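Local coordinates for flagellar protein (Xanthomonas campestris pv. campestris, PDB 3C12), which is the hook-capping protein FlgD, probably required for flagellar hook formation and possibly a scaffold, represented here by its C-terminal Ig-like/Fn-III and Tudor-like part, at residues S18-I23 with A82-I87; V33-A38 with G64-A69. All blocks are in the same frame, centred on the assembly; numbering follows the deposited sequence.

Contact 1. Residues S18-I23 with A82-I87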
loop_
_atom_site.group_PDB
_atom_site.type_symbol
_atom_site.label_atom_id
_atom_site.label_comp_id
_atom_site.label_asym_id
_atom_site.label_seq_id
_atom_site.Cartn_x
_atom_site.Cartn_y
_atom_site.Cartn_z
ATOM N N SER A 18 3.840 -2.421 -0.444
ATOM C CA SER A 18 3.720 -3.641 0.341
ATOM C C SER A 18 3.194 -3.345 1.734
ATOM O O SER A 18 3.595 -2.370 2.356
ATOM C CB SER A 18 5.083 -4.337 0.433
ATOM O OG SER A 18 4.983 -5.585 1.084
ATOM N N ALA A 19 2.284 -4.184 2.213
ATOM C CA ALA A 19 1.719 -4.010 3.541
ATOM C C ALA A 19 2.612 -4.707 4.552
ATOM O O ALA A 19 2.404 -4.594 5.753
ATOM C CB ALA A 19 0.320 -4.589 3.599
ATOM N N GLN A 20 3.608 -5.435 4.063
ATOM C CA GLN A 20 4.527 -6.130 4.947
ATOM C C GLN A 20 5.968 -6.011 4.483
ATOM O O GLN A 20 6.237 -5.645 3.345
ATOM C CB GLN A 20 4.120 -7.608 5.100
ATOM C CG GLN A 20 3.782 -8.350 3.815
ATOM C CD GLN A 20 3.250 -9.760 4.065
ATOM O OE1 GLN A 20 2.318 -9.954 4.841
ATOM N NE2 GLN A 20 3.837 -10.743 3.395
ATOM N N VAL A 21 6.891 -6.292 5.392
ATOM C CA VAL A 21 8.319 -6.236 5.101
ATOM C C VAL A 21 8.903 -7.589 5.483
ATOM O O VAL A 21 8.272 -8.355 6.197
ATOM C CB VAL A 21 9.020 -5.139 5.925
ATOM C CG1 VAL A 21 8.395 -3.789 5.634
ATOM C CG2 VAL A 21 8.910 -5.450 7.398
ATOM N N ALA A 22 10.100 -7.896 5.014
ATOM C CA ALA A 22 10.680 -9.184 5.350
ATOM C C ALA A 22 12.126 -9.084 5.808
ATOM O O ALA A 22 12.857 -8.176 5.406
ATOM C CB ALA A 22 10.574 -10.125 4.161
ATOM N N ILE A 23 12.525 -10.013 6.672
ATOM C CA ILE A 23 13.895 -10.054 7.160
ATOM C C ILE A 23 14.418 -11.479 7.141
ATOM O O ILE A 23 13.662 -12.435 7.332
ATOM C CB ILE A 23 14.031 -9.539 8.610
ATOM C CG1 ILE A 23 12.973 -10.200 9.492
ATOM C CG2 ILE A 23 13.977 -8.031 8.635
ATOM C CD1 ILE A 23 13.180 -9.965 10.970
ATOM N N ALA A 82 13.416 -14.710 11.141
ATOM C CA ALA A 82 13.397 -14.333 9.741
ATOM C C ALA A 82 11.965 -14.598 9.271
ATOM O O ALA A 82 11.280 -15.492 9.790
ATOM C CB ALA A 82 14.389 -15.172 8.950
ATOM N N GLY A 83 11.509 -13.807 8.306
ATOM C CA GLY A 83 10.159 -13.965 7.802
ATOM C C GLY A 83 9.516 -12.638 7.433
ATOM O O GLY A 83 10.165 -11.591 7.450
ATOM N N LYS A 84 8.231 -12.697 7.095
ATOM C CA LYS A 84 7.462 -11.522 6.702
ATOM C C LYS A 84 6.698 -10.924 7.879
ATOM O O LYS A 84 6.080 -11.641 8.654
ATOM C CB LYS A 84 6.478 -11.891 5.578
ATOM C CG LYS A 84 7.161 -12.413 4.318
ATOM C CD LYS A 84 6.156 -12.801 3.248
ATOM C CE LYS A 84 6.870 -13.333 2.009
ATOM N NZ LYS A 84 5.931 -13.859 0.978
ATOM N N TYR A 85 6.754 -9.603 8.005
ATOM C CA TYR A 85 6.069 -8.906 9.078
ATOM C C TYR A 85 5.217 -7.796 8.505
ATOM O O TYR A 85 5.576 -7.195 7.489
ATOM C CB TYR A 85 7.071 -8.312 10.062
ATOM C CG TYR A 85 7.784 -9.339 10.881
ATOM C CD1 TYR A 85 8.860 -10.059 10.361
ATOM C CD2 TYR A 85 7.362 -9.623 12.174
ATOM C CE1 TYR A 85 9.495 -11.038 11.110
ATOM C CE2 TYR A 85 7.988 -10.599 12.937
ATOM C CZ TYR A 85 9.049 -11.300 12.401
ATOM O OH TYR A 85 9.650 -12.266 13.172
ATOM N N GLY A 86 4.093 -7.522 9.161
ATOM C CA GLY A 86 3.211 -6.468 8.698
ATOM C C GLY A 86 3.674 -5.091 9.137
ATOM O O GLY A 86 4.170 -4.918 10.249
ATOM N N ILE A 87 3.529 -4.108 8.259
ATOM C CA ILE A 87 3.928 -2.751 8.598
ATOM C C ILE A 87 2.842 -1.728 8.284
ATOM O O ILE A 87 2.263 -1.714 7.199
ATOM C CB ILE A 87 5.235 -2.324 7.881
ATOM C CG1 ILE A 87 5.562 -0.882 8.272
ATOM C CG2 ILE A 87 5.099 -2.459 6.374
ATOM C CD1 ILE A 87 6.729 -0.297 7.546
#
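Val21 and Ile87 meet on the buried face of an antiparallel strand pair, their side chains at about a right angle, with Val21 CG1 3.6 Å from Ile87 CG2. Val21 CG1 stands beside its own backbone N (chi1 -58°), which turns this branch to the Ile87 end of the pair and leaves CG2 near Tyr85 CB. Further along the same face, Ile23 crosses Tyr85 obliquely: Ile23 CD1 reaches Tyr85 CE1 at 3.8 Å. Around this tight side Phe68 packs on Ile87, Val105 on Val21 and Ile45 on Tyr85; Trp70 touches Ile23 and meets the Tyr85 ring edge-to-face, and Tyr85 OH is tied to the Ala81 carbonyl.

Backbone bonds join the strands. Ile87 N gives Ala19 O an almost straight bond of 2.8 Å (178° at the hydrogen), and Tyr85 N bonds Val21 O at 2.7 Å. At the far end Ile23 and Gly83 form a hydrogen-bonded pair.

The opposite face is looser. Ala22 CB lies 4.1 Å from Lys84 CG, and the extended lysine runs outward to bond Leu126 O through NZ, while Gln20 packs on Ser99 of the second subunit. An apolar face of Val21, Ile23, Tyr85 and Ile87 and a more open one of Gln20, Ala22 and Lys84 mark the short strand 20-23 on the longer strand 83-93 of the Ig-like beta-sandwich.

Contact 2. Residues V33-A38 with G64-A69; sequences VAATSA and GEVSFA
Val66 holds CG1 anti to its backbone N (chi1 -177°), which swings CG2 beside that N and over to Ala35, where it lies 3.6 Å from Ala35 CB. Val33 sits on the same inward face. This is an antiparallel strand pair of the Ig-like beta-sandwich, 33-35 running against 64-69. Val33 and Val66 form a hydrogen-bonded pair: Val33 N donates to Val66 O at 2.8 Å, and Val66 N returns a bond to Val33 O. Strand 39-46 lies against the buried face, with Phe43 touching Val33 and Val41 touching Val66; Leu101 and Thr103 of strand 98-115 also pack on Val33.

Ala34 and Glu65 point to the exposed face, as a non-hydrogen-bonded pair with CA atoms 4.3 Å apart. The extended Glu65 chain carries its carboxylate to a salt bridge with Arg136, linking this face to the C-terminal end of the chain. Gly64 begins its strand at phi 144°, a conformation in which a CB would press on the preceding carbonyl O. Ala35 N makes only a weak, bent bond to Gly64 O, whereas Gly64 N reaches Ala35 O at 2.7 Å with an angle of 167° at the hydrogen.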
loop_
_atom_site.group_PDB
_atom_site.type_symbol
_atom_site.label_atom_id
_atom_site.label_comp_id
_atom_site.label_asym_id
_atom_site.label_seq_id
_atom_site.Cartn_x
_atom_site.Cartn_y
_atom_site.Cartn_z
ATOM N N VAL A 33 7.704 6.172 2.535
ATOM C CA VAL A 33 6.309 6.571 2.556
ATOM C C VAL A 33 6.235 8.037 2.155
ATOM O O VAL A 33 7.168 8.801 2.398
ATOM C CB VAL A 33 5.708 6.405 3.957
ATOM C CG1 VAL A 33 4.361 7.062 4.016
ATOM C CG2 VAL A 33 5.579 4.934 4.293
ATOM N N ALA A 34 5.128 8.433 1.541
ATOM C CA ALA A 34 4.981 9.811 1.116
ATOM C C ALA A 34 4.164 10.631 2.104
ATOM O O ALA A 34 2.941 10.537 2.133
ATOM C CB ALA A 34 4.349 9.856 -0.256
ATOM N N ALA A 35 4.862 11.433 2.907
ATOM C CA ALA A 35 4.240 12.310 3.902
ATOM C C ALA A 35 3.560 13.475 3.203
ATOM O O ALA A 35 4.135 14.099 2.318
ATOM C CB ALA A 35 5.284 12.835 4.869
ATOM N N THR A 36 2.336 13.768 3.617
ATOM C CA THR A 36 1.564 14.837 3.011
ATOM C C THR A 36 1.645 16.148 3.784
ATOM O O THR A 36 1.046 17.150 3.392
ATOM C CB THR A 36 0.096 14.429 2.899
ATOM O OG1 THR A 36 -0.391 14.060 4.195
ATOM C CG2 THR A 36 -0.053 13.251 1.958
ATOM N N SER A 37 2.391 16.141 4.880
ATOM C CA SER A 37 2.522 17.331 5.702
ATOM C C SER A 37 3.776 17.225 6.544
ATOM O O SER A 37 4.410 16.179 6.580
ATOM C CB SER A 37 1.296 17.466 6.614
ATOM O OG SER A 37 1.402 18.589 7.476
ATOM N N ALA A 38 4.146 18.316 7.202
ATOM C CA ALA A 38 5.311 18.300 8.071
ATOM C C ALA A 38 4.836 17.681 9.387
ATOM O O ALA A 38 3.658 17.780 9.741
ATOM C CB ALA A 38 5.820 19.715 8.292
ATOM N N GLY A 64 6.402 15.341 1.550
ATOM C CA GLY A 64 7.408 14.738 0.700
ATOM C C GLY A 64 7.682 13.320 1.139
ATOM O O GLY A 64 6.998 12.797 2.015
ATOM N N GLU A 65 8.688 12.701 0.542
ATOM C CA GLU A 65 9.032 11.332 0.869
ATOM C C GLU A 65 9.709 11.249 2.224
ATOM O O GLU A 65 10.383 12.180 2.655
ATOM C CB GLU A 65 9.961 10.761 -0.204
ATOM C CG GLU A 65 9.917 9.251 -0.340
ATOM C CD GLU A 65 10.801 8.751 -1.458
ATOM O OE1 GLU A 65 12.038 8.818 -1.312
ATOM O OE2 GLU A 65 10.260 8.299 -2.487
ATOM N N VAL A 66 9.510 10.122 2.895
ATOM C CA VAL A 66 10.114 9.867 4.190
ATOM C C VAL A 66 10.484 8.383 4.241
ATOM O O VAL A 66 9.658 7.521 3.964
ATOM C CB VAL A 66 9.142 10.213 5.332
ATOM C CG1 VAL A 66 9.826 9.995 6.677
ATOM C CG2 VAL A 66 8.677 11.654 5.199
ATOM N N SER A 67 11.736 8.098 4.583
ATOM C CA SER A 67 12.231 6.726 4.651
ATOM C C SER A 67 12.098 6.120 6.036
ATOM O O SER A 67 11.961 6.831 7.026
ATOM C CB SER A 67 13.703 6.678 4.245
ATOM O OG SER A 67 13.908 7.291 2.984
ATOM N N PHE A 68 12.150 4.795 6.096
ATOM C CA PHE A 68 12.054 4.076 7.359
ATOM C C PHE A 68 12.992 2.882 7.306
ATOM O O PHE A 68 13.341 2.409 6.225
ATOM C CB PHE A 68 10.613 3.606 7.611
ATOM C CG PHE A 68 10.173 2.458 6.740
ATOM C CD1 PHE A 68 10.625 1.167 6.983
ATOM C CD2 PHE A 68 9.307 2.670 5.676
ATOM C CE1 PHE A 68 10.222 0.113 6.183
ATOM C CE2 PHE A 68 8.899 1.620 4.872
ATOM C CZ PHE A 68 9.358 0.339 5.127
ATOM N N ALA A 69 13.400 2.395 8.471
ATOM C CA ALA A 69 14.296 1.251 8.536
ATOM C C ALA A 69 14.137 0.487 9.840
ATOM O O ALA A 69 14.251 1.055 10.924
ATOM C CB ALA A 69 15.737 1.707 8.370
#

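The centres of contacts 1 and 2 lie about 19 Å apart, both within the Ig-like domain. Along the chain contact 2 is nested inside contact 1: strand 20-23 is followed by 29-35, and 64-70 by 83-93, so the pairing of 20-23 with 83-93 closes a loop that contains the pairing of 29-35 with 64-70. Both pairs belong to one curled antiparallel arrangement of strands, in which strand 98-115 pairs with 29-35 and 83-93. The two contacts touch through Phe68, whose CZ is 3.6 Å from Ile87 CD1 and 4.3 Å from Val21 CG1, so their apolar faces meet in the interior of the Ig-like domain.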